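Local coordinates for probable conserved lipoprotein LpqN (Mycobacterium tuberculosis, PDB 6MNA) that takes part in cell envelope biogenesis, may link MmpL transporters to periplasmic proteins, and acts as a virulence factor required for intracellular survival, at residues A[121-126]-A[199-204]; A[149-154]-A[168-173]; A[160-165]-A[219-224]; A[179-184]-A[204-209]. All coordinates share one frame; numbering follows the deposited sequence. Where two conformers were deposited one is given.

Contact 1. Residues A[121-126]-A[199-204]. With U2D (6-O-decanoyl-alpha-D-glucopyranose), chain B.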
# COMPACT_ATOMS: atom_id res chain seq x y z
N ILE A 121 8.67 3.00 1.27
CA ILE A 121 7.36 2.68 0.72
C ILE A 121 7.50 1.27 0.14
O ILE A 121 8.38 1.02 -0.70
CB ILE A 121 6.92 3.67 -0.35
CG1 ILE A 121 7.00 5.11 0.19
CG2 ILE A 121 5.52 3.31 -0.81
CD1 ILE A 121 6.64 6.13 -0.83
N VAL A 122 6.70 0.36 0.65
CA VAL A 122 6.76 -1.05 0.35
C VAL A 122 5.48 -1.41 -0.39
O VAL A 122 4.40 -0.93 -0.06
CB VAL A 122 6.91 -1.84 1.67
CG1 VAL A 122 6.30 -3.19 1.56
CG2 VAL A 122 8.40 -1.88 2.08
N ALA A 123 5.60 -2.30 -1.36
CA ALA A 123 4.44 -2.76 -2.11
C ALA A 123 4.12 -4.22 -1.78
O ALA A 123 5.02 -5.04 -1.51
CB ALA A 123 4.69 -2.59 -3.60
N ILE A 124 2.83 -4.53 -1.77
CA ILE A 124 2.32 -5.87 -1.62
C ILE A 124 1.27 -6.11 -2.70
O ILE A 124 0.43 -5.25 -2.96
CB ILE A 124 1.66 -6.10 -0.25
CG1 ILE A 124 2.57 -5.62 0.89
CG2 ILE A 124 1.29 -7.58 -0.11
CD1 ILE A 124 1.83 -5.51 2.20
N LEU A 125 1.32 -7.26 -3.36
CA LEU A 125 0.33 -7.55 -4.39
C LEU A 125 -0.28 -8.91 -4.09
O LEU A 125 0.44 -9.92 -3.97
CB LEU A 125 0.97 -7.55 -5.78
CG LEU A 125 0.27 -7.08 -7.07
CD1 LEU A 125 0.54 -7.97 -8.28
CD2 LEU A 125 -1.22 -6.75 -6.93
N SER A 126 -1.59 -8.92 -3.98
CA SER A 126 -2.32 -10.14 -3.69
C SER A 126 -3.32 -10.44 -4.79
O SER A 126 -3.87 -9.53 -5.40
CB SER A 126 -3.06 -10.04 -2.40
OG SER A 126 -2.19 -9.71 -1.36
N LEU A 199 -3.32 -4.27 -4.89
CA LEU A 199 -2.01 -3.69 -4.68
C LEU A 199 -2.13 -2.80 -3.46
O LEU A 199 -3.00 -1.94 -3.42
CB LEU A 199 -1.58 -2.82 -5.83
CG LEU A 199 -0.24 -2.10 -5.71
CD1 LEU A 199 0.91 -3.08 -5.72
CD2 LEU A 199 -0.12 -1.14 -6.84
N GLN A 200 -1.24 -2.98 -2.49
CA GLN A 200 -1.16 -2.02 -1.39
C GLN A 200 0.23 -1.40 -1.39
O GLN A 200 1.24 -2.10 -1.54
CB GLN A 200 -1.48 -2.66 -0.08
CG GLN A 200 -2.95 -3.14 -0.01
CD GLN A 200 -3.45 -3.42 1.38
OE1 GLN A 200 -2.95 -4.29 2.07
NE2 GLN A 200 -4.46 -2.66 1.81
N LEU A 201 0.26 -0.09 -1.23
CA LEU A 201 1.50 0.68 -1.15
C LEU A 201 1.55 1.27 0.24
O LEU A 201 0.68 2.08 0.59
CB LEU A 201 1.55 1.73 -2.22
CG LEU A 201 1.35 1.30 -3.66
CD1 LEU A 201 1.39 2.44 -4.61
CD2 LEU A 201 2.42 0.32 -3.97
N ASN A 202 2.51 0.83 1.06
CA ASN A 202 2.57 1.14 2.48
C ASN A 202 3.75 2.07 2.74
O ASN A 202 4.91 1.65 2.65
CB ASN A 202 2.72 -0.12 3.32
CG ASN A 202 1.51 -1.03 3.23
OD1 ASN A 202 0.39 -0.56 3.12
ND2 ASN A 202 1.74 -2.32 3.30
N ALA A 203 3.48 3.28 3.18
CA ALA A 203 4.53 4.27 3.35
C ALA A 203 4.69 4.52 4.83
O ALA A 203 3.69 4.56 5.58
CB ALA A 203 4.20 5.55 2.59
N ASP A 204 5.94 4.70 5.26
CA ASP A 204 6.21 4.84 6.69
C ASP A 204 7.49 5.63 6.90
O ASP A 204 8.48 5.37 6.23
CB ASP A 204 6.31 3.46 7.34
CG ASP A 204 6.88 3.53 8.76
OD1 ASP A 204 6.24 4.17 9.60
OD2 ASP A 204 7.96 2.96 9.02
C1 U2D B . -2.00 13.63 7.35
C2 U2D B . -3.53 13.75 6.95
C3 U2D B . -3.77 13.36 5.46
C4 U2D B . -2.50 13.75 4.75
C5 U2D B . -1.49 12.66 5.29
C6 U2D B . -0.03 12.90 4.97
CAX U2D B . 0.84 10.88 4.01
CAY U2D B . 2.30 11.11 3.65
CAZ U2D B . 2.55 10.96 2.15
CBA U2D B . 2.60 9.51 1.70
CBB U2D B . 1.31 9.07 0.95
CBC U2D B . 1.78 7.69 0.48
CBD U2D B . 0.59 6.96 -0.09
CBE U2D B . 1.04 5.47 -0.29
CBF U2D B . 2.16 5.49 -1.31
CBG U2D B . 1.72 6.12 -2.66
O11 U2D B . 0.01 11.28 2.92
O2 U2D B . -4.40 12.92 7.75
O3 U2D B . -4.98 13.95 4.90
O4 U2D B . -2.62 13.71 3.32
O5 U2D B . -1.49 12.46 6.75
O6 U2D B . 0.58 11.62 5.21
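Ile121, Leu201 and Ala203 belong to the floor of the acyl-chain pocket, laid down where the antiparallel strands 121-126 and 199-204 meet in the central sheet of this Mog1p/PsbP-clan domain. Two reciprocal backbone pairs hold the strands together: Val122 N gives to Asn202 O at 3.0 Å and Asn202 N returns to Val122 O at 2.8 Å, the latter almost straight at 174°, while Ile124 and Gln200 exchange a second such pair. The side chains on the pocket side are all apolar. Ile121 CG1 rests 3.7 Å from Ala203 CB, and its other branch, CG2, comes within 4.0 Å of CBF of the decanoyl chain. Leu201 divides its work: CD2 settles 3.7 Å from Ala123 CB, whereas CB faces the same CBF carbon, and its backbone O lies 3.5 Å from CBE of the lipid. Farther along, Leu125 CD2 packs against Leu199 CB. The reverse face is mixed. Ile124 CG1 sits beside its own backbone N (chi1 -49°), a setting that sends CD1 to Asn202 ND2 at 3.4 Å, an apolar tip against an amide whose OD1 is bonded to Gln185. Leu213, Ala216 and Ile220 of helix 210-223 pack on the pocket side, with Ile121 on the first two and Leu201 on the third. Strand 106-109 lies beside 121-126, and strand 179-192 flanks 199-204.

Contact 2. Residues A[149-154]-A[168-173]. With U2D (6-O-decanoyl-alpha-D-glucopyranose), chain B; GLC (alpha-D-glucopyranose), chain C.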
# COMPACT_ATOMS: atom_id res chain seq x y z
N PRO A 149 -1.78 1.68 16.55
CA PRO A 149 -1.75 2.28 17.90
C PRO A 149 -1.64 3.80 17.83
O PRO A 149 -0.65 4.34 17.33
CB PRO A 149 -0.50 1.66 18.53
CG PRO A 149 -0.25 0.41 17.75
CD PRO A 149 -0.65 0.75 16.36
N GLY A 150 -2.66 4.47 18.34
CA GLY A 150 -2.63 5.91 18.36
C GLY A 150 -2.83 6.56 17.02
O GLY A 150 -2.55 7.75 16.88
N PHE A 151 -3.29 5.80 16.02
CA PHE A 151 -3.51 6.40 14.71
C PHE A 151 -4.40 7.63 14.82
O PHE A 151 -5.42 7.62 15.51
CB PHE A 151 -4.14 5.40 13.73
CG PHE A 151 -4.26 5.94 12.34
CD1 PHE A 151 -3.13 6.10 11.57
CD2 PHE A 151 -5.49 6.34 11.83
CE1 PHE A 151 -3.21 6.62 10.30
CE2 PHE A 151 -5.58 6.85 10.53
CZ PHE A 151 -4.43 6.99 9.78
N GLN A 152 -4.00 8.70 14.16
CA GLN A 152 -4.90 9.83 13.96
C GLN A 152 -4.68 10.34 12.55
O GLN A 152 -3.54 10.63 12.17
CB GLN A 152 -4.66 10.93 14.99
CG GLN A 152 -3.24 11.42 15.03
CD GLN A 152 -2.96 12.29 16.23
OE1 GLN A 152 -3.88 12.88 16.82
NE2 GLN A 152 -1.69 12.38 16.62
N GLY A 153 -5.75 10.41 11.76
CA GLY A 153 -5.67 10.87 10.39
C GLY A 153 -6.79 11.83 10.06
O GLY A 153 -7.65 12.14 10.89
N SER A 154 -6.75 12.33 8.82
CA SER A 154 -7.82 13.16 8.28
C SER A 154 -8.89 12.21 7.74
O SER A 154 -8.84 11.75 6.58
CB SER A 154 -7.31 14.11 7.20
OG SER A 154 -7.06 15.40 7.75
N TRP A 168 -7.95 3.66 -3.02
CA TRP A 168 -8.26 4.38 -1.82
C TRP A 168 -6.96 4.76 -1.15
O TRP A 168 -6.04 3.96 -1.09
CB TRP A 168 -9.10 3.54 -0.86
CG TRP A 168 -9.66 4.37 0.19
CD1 TRP A 168 -9.12 4.64 1.41
CD2 TRP A 168 -10.89 5.09 0.12
NE1 TRP A 168 -9.94 5.47 2.11
CE2 TRP A 168 -11.03 5.77 1.34
CE3 TRP A 168 -11.89 5.24 -0.85
CZ2 TRP A 168 -12.12 6.60 1.63
CZ3 TRP A 168 -13.02 6.09 -0.54
CH2 TRP A 168 -13.09 6.74 0.68
N GLN A 169 -6.88 5.96 -0.62
CA GLN A 169 -5.66 6.35 0.06
C GLN A 169 -6.02 6.99 1.38
O GLN A 169 -6.95 7.79 1.46
CB GLN A 169 -4.85 7.33 -0.77
CG GLN A 169 -3.64 7.82 0.01
CD GLN A 169 -2.58 8.39 -0.89
OE1 GLN A 169 -2.32 7.86 -1.97
NE2 GLN A 169 -1.95 9.48 -0.45
N LEU A 170 -5.30 6.61 2.43
CA LEU A 170 -5.40 7.36 3.66
C LEU A 170 -4.04 7.46 4.32
O LEU A 170 -3.17 6.61 4.16
CB LEU A 170 -6.38 6.75 4.63
CG LEU A 170 -5.98 5.65 5.54
CD1 LEU A 170 -6.99 5.40 6.66
CD2 LEU A 170 -5.82 4.39 4.63
N GLY A 171 -3.89 8.52 5.10
CA GLY A 171 -2.62 8.75 5.77
C GLY A 171 -2.88 9.38 7.11
O GLY A 171 -3.99 9.83 7.41
N GLY A 172 -1.86 9.33 7.95
CA GLY A 172 -1.96 9.91 9.27
C GLY A 172 -0.67 9.69 10.02
O GLY A 172 0.40 9.47 9.44
N SER A 173 -0.79 9.81 11.33
CA SER A 173 0.32 9.66 12.25
C SER A 173 -0.03 8.60 13.27
O SER A 173 -1.19 8.46 13.65
CB SER A 173 0.63 10.98 12.97
OG SER A 173 1.08 11.96 12.07
C1 U2D B . -2.00 13.63 7.35
C2 U2D B . -3.53 13.75 6.95
C3 U2D B . -3.77 13.36 5.46
C4 U2D B . -2.50 13.75 4.75
C5 U2D B . -1.49 12.66 5.29
C6 U2D B . -0.03 12.90 4.97
CAX U2D B . 0.84 10.88 4.01
CAY U2D B . 2.30 11.11 3.65
CAZ U2D B . 2.55 10.96 2.15
CBA U2D B . 2.60 9.51 1.70
CBB U2D B . 1.31 9.07 0.95
CBC U2D B . 1.78 7.69 0.48
CBD U2D B . 0.59 6.96 -0.09
CBE U2D B . 1.04 5.47 -0.29
CBF U2D B . 2.16 5.49 -1.31
CBG U2D B . 1.72 6.12 -2.66
O11 U2D B . 0.01 11.28 2.92
O2 U2D B . -4.40 12.92 7.75
O3 U2D B . -4.98 13.95 4.90
O4 U2D B . -2.62 13.71 3.32
O5 U2D B . -1.49 12.46 6.75
O6 U2D B . 0.58 11.62 5.21
C1 GLC C . -1.49 14.93 9.27
C2 GLC C . -0.60 14.85 10.51
C3 GLC C . -1.34 14.12 11.62
C4 GLC C . -2.66 14.84 11.91
C5 GLC C . -3.51 14.91 10.62
C6 GLC C . -4.78 15.72 10.81
O1 GLC C . -1.78 13.63 8.78
O2 GLC C . 0.64 14.17 10.17
O3 GLC C . -0.53 14.12 12.81
O4 GLC C . -3.36 14.13 12.94
O5 GLC C . -2.74 15.59 9.59
O6 GLC C . -5.58 14.97 11.76
O HOH W 1 -6.10 10.52 4.86
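Phe151 and Gln152 leave the segment 149-154 on opposite sides, and the strand 168-173 receives each differently. The phenyl ring is carried by a CG anti to the backbone N (chi1 -174°) and slants under the glycine run: CE1 lies 3.7 Å from Gly172 CA, CZ is equally close to Gly171 O, and Leu170 CD1 also meets CZ. Gln152 instead turns with Ser173 toward the sugars; its CG, held between the backbone N and the carbonyl carbon, stands 3.4 Å from O4 of the terminal glucose. Ser173 OG shares a hydrogen bond of 2.8 Å with O3 of that glucose. The backbones of Gln152 and Ser173 exchange two bonds: Gln152 N to Ser173 O at 2.9 Å and Ser173 N to Gln152 O at 3.0 Å. Gly171 leaves room for the ester carbon CAX of the ligand, and Gly172 for the phenyl ring and the crossing backbone. O2 of the acylated glucose is held between the two segments, accepting from Ser154 N at 2.6 Å and donating to Gly171 O at 3.1 Å. The contact lies at the open end of the hairpin of strands 152-162 and 165-176, far from its turn. Phe151 and Leu170 pack on Leu145 of helix 142-146, and Val183 of the adjoining strand 179-192 also touches the ring.

Contact 3. Residues A[160-165]-A[219-224]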
# COMPACT_ATOMS: atom_id res chain seq x y z
N ALA A 160 -9.25 7.54 -4.87
CA ALA A 160 -8.20 7.93 -5.78
C ALA A 160 -8.15 6.96 -6.96
O ALA A 160 -8.93 6.01 -7.07
CB ALA A 160 -6.86 7.97 -5.04
N THR A 161 -7.20 7.21 -7.85
CA THR A 161 -6.92 6.29 -8.93
C THR A 161 -5.42 6.07 -9.00
O THR A 161 -4.63 6.87 -8.48
CB THR A 161 -7.42 6.77 -10.31
OG1 THR A 161 -6.77 8.00 -10.65
CG2 THR A 161 -8.92 6.99 -10.28
N LEU A 162 -5.05 4.98 -9.65
CA LEU A 162 -3.65 4.68 -9.94
C LEU A 162 -3.67 3.91 -11.25
O LEU A 162 -4.35 2.89 -11.36
CB LEU A 162 -2.98 3.87 -8.83
CG LEU A 162 -1.45 3.86 -8.93
CD1 LEU A 162 -0.86 5.31 -8.86
CD2 LEU A 162 -0.83 2.99 -7.87
N GLY A 163 -2.98 4.43 -12.26
CA GLY A 163 -2.87 3.70 -13.49
C GLY A 163 -4.21 3.34 -14.10
O GLY A 163 -4.33 2.30 -14.75
N GLY A 164 -5.23 4.17 -13.87
CA GLY A 164 -6.55 3.96 -14.43
C GLY A 164 -7.45 3.01 -13.67
O GLY A 164 -8.54 2.68 -14.18
N PHE A 165 -7.03 2.52 -12.51
CA PHE A 165 -7.83 1.64 -11.67
C PHE A 165 -8.22 2.36 -10.39
O PHE A 165 -7.53 3.28 -9.95
CB PHE A 165 -7.08 0.37 -11.32
CG PHE A 165 -6.92 -0.55 -12.45
CD1 PHE A 165 -5.86 -0.42 -13.31
CD2 PHE A 165 -7.86 -1.52 -12.69
CE1 PHE A 165 -5.71 -1.32 -14.39
CE2 PHE A 165 -7.71 -2.42 -13.77
CZ PHE A 165 -6.66 -2.29 -14.62
N VAL A 219 5.33 11.22 -7.03
CA VAL A 219 5.95 10.61 -8.20
C VAL A 219 5.21 9.33 -8.56
O VAL A 219 4.88 9.08 -9.73
CB VAL A 219 7.43 10.34 -7.91
CG1 VAL A 219 8.07 9.69 -9.09
CG2 VAL A 219 8.14 11.65 -7.52
N ILE A 220 4.94 8.51 -7.55
CA ILE A 220 4.22 7.27 -7.77
C ILE A 220 2.87 7.53 -8.40
O ILE A 220 2.49 6.90 -9.39
CB ILE A 220 4.11 6.51 -6.44
CG1 ILE A 220 5.48 5.95 -6.07
CG2 ILE A 220 3.05 5.42 -6.52
CD1 ILE A 220 5.61 5.56 -4.64
N ASP A 221 2.11 8.49 -7.86
CA ASP A 221 0.77 8.75 -8.40
C ASP A 221 0.85 9.23 -9.85
O ASP A 221 -0.01 8.90 -10.68
CB ASP A 221 0.03 9.77 -7.53
CG ASP A 221 -0.27 9.26 -6.10
OD1 ASP A 221 0.02 8.08 -5.77
OD2 ASP A 221 -0.81 10.04 -5.31
N GLU A 222 1.89 9.98 -10.19
CA GLU A 222 1.98 10.59 -11.51
C GLU A 222 2.38 9.58 -12.58
O GLU A 222 1.91 9.67 -13.72
CB GLU A 222 2.99 11.75 -11.50
CG GLU A 222 2.49 13.08 -10.92
CD GLU A 222 3.54 14.21 -11.04
OE1 GLU A 222 3.14 15.38 -11.25
OE2 GLU A 222 4.75 13.92 -10.94
N GLN A 223 3.23 8.62 -12.23
CA GLN A 223 3.97 7.86 -13.23
C GLN A 223 3.71 6.36 -13.22
O GLN A 223 4.23 5.65 -14.09
CB GLN A 223 5.48 8.09 -13.06
CG GLN A 223 5.93 9.51 -13.41
CD GLN A 223 7.35 9.82 -12.96
OE1 GLN A 223 8.23 8.94 -12.96
NE2 GLN A 223 7.58 11.07 -12.57
N THR A 224 2.92 5.86 -12.29
CA THR A 224 2.66 4.42 -12.26
C THR A 224 1.74 4.02 -13.39
O THR A 224 0.75 4.69 -13.68
CB THR A 224 2.04 4.02 -10.93
OG1 THR A 224 2.99 4.25 -9.88
CG2 THR A 224 1.65 2.54 -10.94
O HOH W 2 -3.37 8.94 -10.25
O HOH W 3 -0.86 6.37 -12.09
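Leu162 and Thr224 carry the apolar part of this contact, in which a hairpin end leans on the last turn of a helix. The leucine CG is anti to its backbone N (chi1 -165°), which swings the branched end across to the helix. There CD1 reaches Thr224 CB at 3.8 Å and Ile220 O at 3.7 Å, while CG lies 3.9 Å from Thr224 CG2; CD1 thus lies against the threonine CB, CG and CD2 against its methyl. Direct hydrogen bonding is a matter for each segment by itself. Thr224 OG1 donates to Ile220 O at 2.7 Å, and Thr224 N reaches the same oxygen from the opposite face of its plane. Ile220 O is thus gripped twice, and the OG1 bond fixes the rotation of the side chain, leaving its methyl turned to the leucine. Across the contact, the hairpin is a two-residue type I' turn through Gly163 and Gly164, closed by bonds in both directions between Leu162 and Phe165. Polar linkage between the segments runs through water. One molecule accepts from Gly163 N at 2.9 Å and donates to Asp221 O at 3.0 Å and Thr224 O at 2.8 Å, tying the turn to a carbonyl of the last helical turn and that of the residue just after it; a second water donates to Thr161 O and, weakly, to Asp221 O. In the fold, the turn joining strands 152-162 and 165-176 thereby meets the end of helix 210-223, with Leu162 also touching Val188 of strand 179-192 and Leu201 of strand 195-206.

Contact 4. Residues A[179-184]-A[204-209]. With U2D (6-O-decanoyl-alpha-D-glucopyranose), chain B.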
# COMPACT_ATOMS: atom_id res chain seq x y z
N LYS A 179 7.58 7.40 19.63
CA LYS A 179 7.97 8.27 18.53
C LYS A 179 6.81 8.41 17.55
O LYS A 179 6.19 7.41 17.16
CB LYS A 179 9.19 7.75 17.79
CG LYS A 179 10.37 7.41 18.70
CD LYS A 179 11.63 7.20 17.85
CE LYS A 179 12.70 6.38 18.58
NZ LYS A 179 13.17 7.02 19.87
N LEU A 180 6.55 9.64 17.12
CA LEU A 180 5.50 9.87 16.12
C LEU A 180 6.00 9.47 14.74
O LEU A 180 7.09 9.89 14.31
CB LEU A 180 5.07 11.32 16.11
CG LEU A 180 3.70 11.57 15.49
CD1 LEU A 180 2.63 10.97 16.40
CD2 LEU A 180 3.50 13.08 15.27
N ARG A 181 5.17 8.71 14.01
CA ARG A 181 5.48 8.29 12.66
C ARG A 181 4.36 8.69 11.71
O ARG A 181 3.20 8.73 12.10
CB ARG A 181 5.67 6.76 12.58
CG ARG A 181 6.55 6.18 13.71
CD ARG A 181 6.89 4.69 13.42
NE ARG A 181 7.59 4.57 12.15
CZ ARG A 181 8.91 4.64 12.02
NH1 ARG A 181 9.67 4.83 13.09
NH2 ARG A 181 9.47 4.56 10.82
N THR A 182 4.74 9.04 10.49
CA THR A 182 3.78 9.27 9.41
C THR A 182 3.59 7.97 8.66
O THR A 182 4.57 7.33 8.28
CB THR A 182 4.29 10.34 8.46
OG1 THR A 182 4.31 11.60 9.15
CG2 THR A 182 3.37 10.50 7.25
N VAL A 183 2.35 7.58 8.46
CA VAL A 183 2.07 6.33 7.71
C VAL A 183 1.00 6.64 6.69
O VAL A 183 0.13 7.51 6.90
CB VAL A 183 1.66 5.23 8.68
CG1 VAL A 183 0.37 5.60 9.44
CG2 VAL A 183 1.54 3.87 7.96
N ALA A 184 1.06 5.96 5.56
CA ALA A 184 -0.01 6.12 4.59
C ALA A 184 -0.11 4.81 3.84
O ALA A 184 0.85 4.05 3.75
CB ALA A 184 0.24 7.27 3.63
N ASP A 204 5.94 4.70 5.26
CA ASP A 204 6.21 4.84 6.69
C ASP A 204 7.49 5.63 6.90
O ASP A 204 8.48 5.37 6.23
CB ASP A 204 6.31 3.46 7.34
CG ASP A 204 6.88 3.53 8.76
OD1 ASP A 204 6.24 4.17 9.60
OD2 ASP A 204 7.96 2.96 9.02
N ALA A 205 7.44 6.62 7.80
CA ALA A 205 8.65 7.39 8.09
C ALA A 205 8.45 8.06 9.43
O ALA A 205 7.33 8.22 9.91
CB ALA A 205 8.95 8.44 7.02
N LEU A 206 9.56 8.47 10.03
CA LEU A 206 9.47 9.34 11.19
C LEU A 206 8.79 10.65 10.81
O LEU A 206 8.92 11.13 9.68
CB LEU A 206 10.87 9.61 11.72
CG LEU A 206 11.56 8.40 12.35
CD1 LEU A 206 13.04 8.73 12.58
CD2 LEU A 206 10.88 7.94 13.65
N ASP A 207 8.12 11.26 11.80
CA ASP A 207 7.40 12.52 11.60
C ASP A 207 8.25 13.56 10.88
O ASP A 207 7.79 14.21 9.94
CB ASP A 207 6.92 13.05 12.96
CG ASP A 207 6.18 14.38 12.82
OD1 ASP A 207 5.07 14.37 12.24
OD2 ASP A 207 6.71 15.42 13.29
N ASP A 208 9.51 13.72 11.28
CA ASP A 208 10.29 14.81 10.71
C ASP A 208 10.62 14.61 9.24
O ASP A 208 11.04 15.56 8.58
CB ASP A 208 11.59 15.01 11.51
CG ASP A 208 12.27 16.34 11.20
OD1 ASP A 208 11.56 17.38 11.08
OD2 ASP A 208 13.51 16.35 11.08
N GLU A 209 10.44 13.39 8.71
CA GLU A 209 10.64 13.14 7.29
C GLU A 209 9.31 12.96 6.56
O GLU A 209 9.28 12.36 5.47
CB GLU A 209 11.56 11.92 7.11
CG GLU A 209 12.95 12.20 7.71
CD GLU A 209 13.86 10.99 7.81
OE1 GLU A 209 14.82 10.92 7.00
OE2 GLU A 209 13.64 10.14 8.72
C1 U2D B . -2.00 13.63 7.35
C2 U2D B . -3.53 13.75 6.95
C3 U2D B . -3.77 13.36 5.46
C4 U2D B . -2.50 13.75 4.75
C5 U2D B . -1.49 12.66 5.29
C6 U2D B . -0.03 12.90 4.97
CAX U2D B . 0.84 10.88 4.01
CAY U2D B . 2.30 11.11 3.65
CAZ U2D B . 2.55 10.96 2.15
CBA U2D B . 2.60 9.51 1.70
CBB U2D B . 1.31 9.07 0.95
CBC U2D B . 1.78 7.69 0.48
CBD U2D B . 0.59 6.96 -0.09
CBE U2D B . 1.04 5.47 -0.29
CBF U2D B . 2.16 5.49 -1.31
CBG U2D B . 1.72 6.12 -2.66
O11 U2D B . 0.01 11.28 2.92
O2 U2D B . -4.40 12.92 7.75
O3 U2D B . -4.98 13.95 4.90
O4 U2D B . -2.62 13.71 3.32
O5 U2D B . -1.49 12.46 6.75
O6 U2D B . 0.58 11.62 5.21
O HOH W 4 3.69 12.08 11.78
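Arg181 NH2 donates to Asp204 OD2 at 2.8 Å while NE gives to OD1 of the same aspartate at 2.9 Å, a side-on salt bridge with one nitrogen to each oxygen. The NE bond is nearly straight, at 171°, lies in the guanidinium plane and uses the syn lone pair of OD1. The NH2 bond is less regular, because the guanidinium and carboxylate planes are turned 36° apart. A bend at chi3 (59°) folds the arginine back over the neighbouring strand, bringing one face of its guanidinium over Ala205 C and Leu206 N, with Leu206 CD2 3.4 Å from NH1. Next to this pair along the strands the backbones exchange bonds, Thr182 N to Ala205 O at 2.8 Å and Ala205 N to Thr182 O at 3.0 Å; past them Asp207 N donates to Leu180 O. A water joins Thr182 OG1 to Asp207 OD1, and the threonine hydroxyl is bonded to Thr210 as well. Its methyl, CG2, lies 3.6 Å from O6 of the acylated sugar, and Ala184 CB touches CBB of the acyl chain at 3.4 Å. Since Arg181 makes a second salt bridge, through NH1 to Asp117, its buried charge is probably balanced by two carboxylates; Thr182 CG2 and Ala184 CB, separately, face the ligand from the other side of the strand.

Overall arrangement
One acylated disaccharide ties these contacts together, decanoyl glucose joined through O1 to a second glucose: contact 2 binds its sugars, contact 4 lines the ester and the chain as far as its middle, and contact 1 meets the chain's far end. Probable backbone hydrogen bonds join the neighbouring strands, Gly172 O to Val183 N at 2.9 Å between contacts 2 and 4, and Ala203 N to Ala184 O at 2.8 Å between contacts 4 and 1. Contact 3 meets contact 1 where Leu201 CD1 lies 3.9 Å from Ile220 CG2, and the side chain of Asp221 comes within about 4 Å of the decanoyl glucose, nearest atoms. Contacts 3 and 4 do not touch.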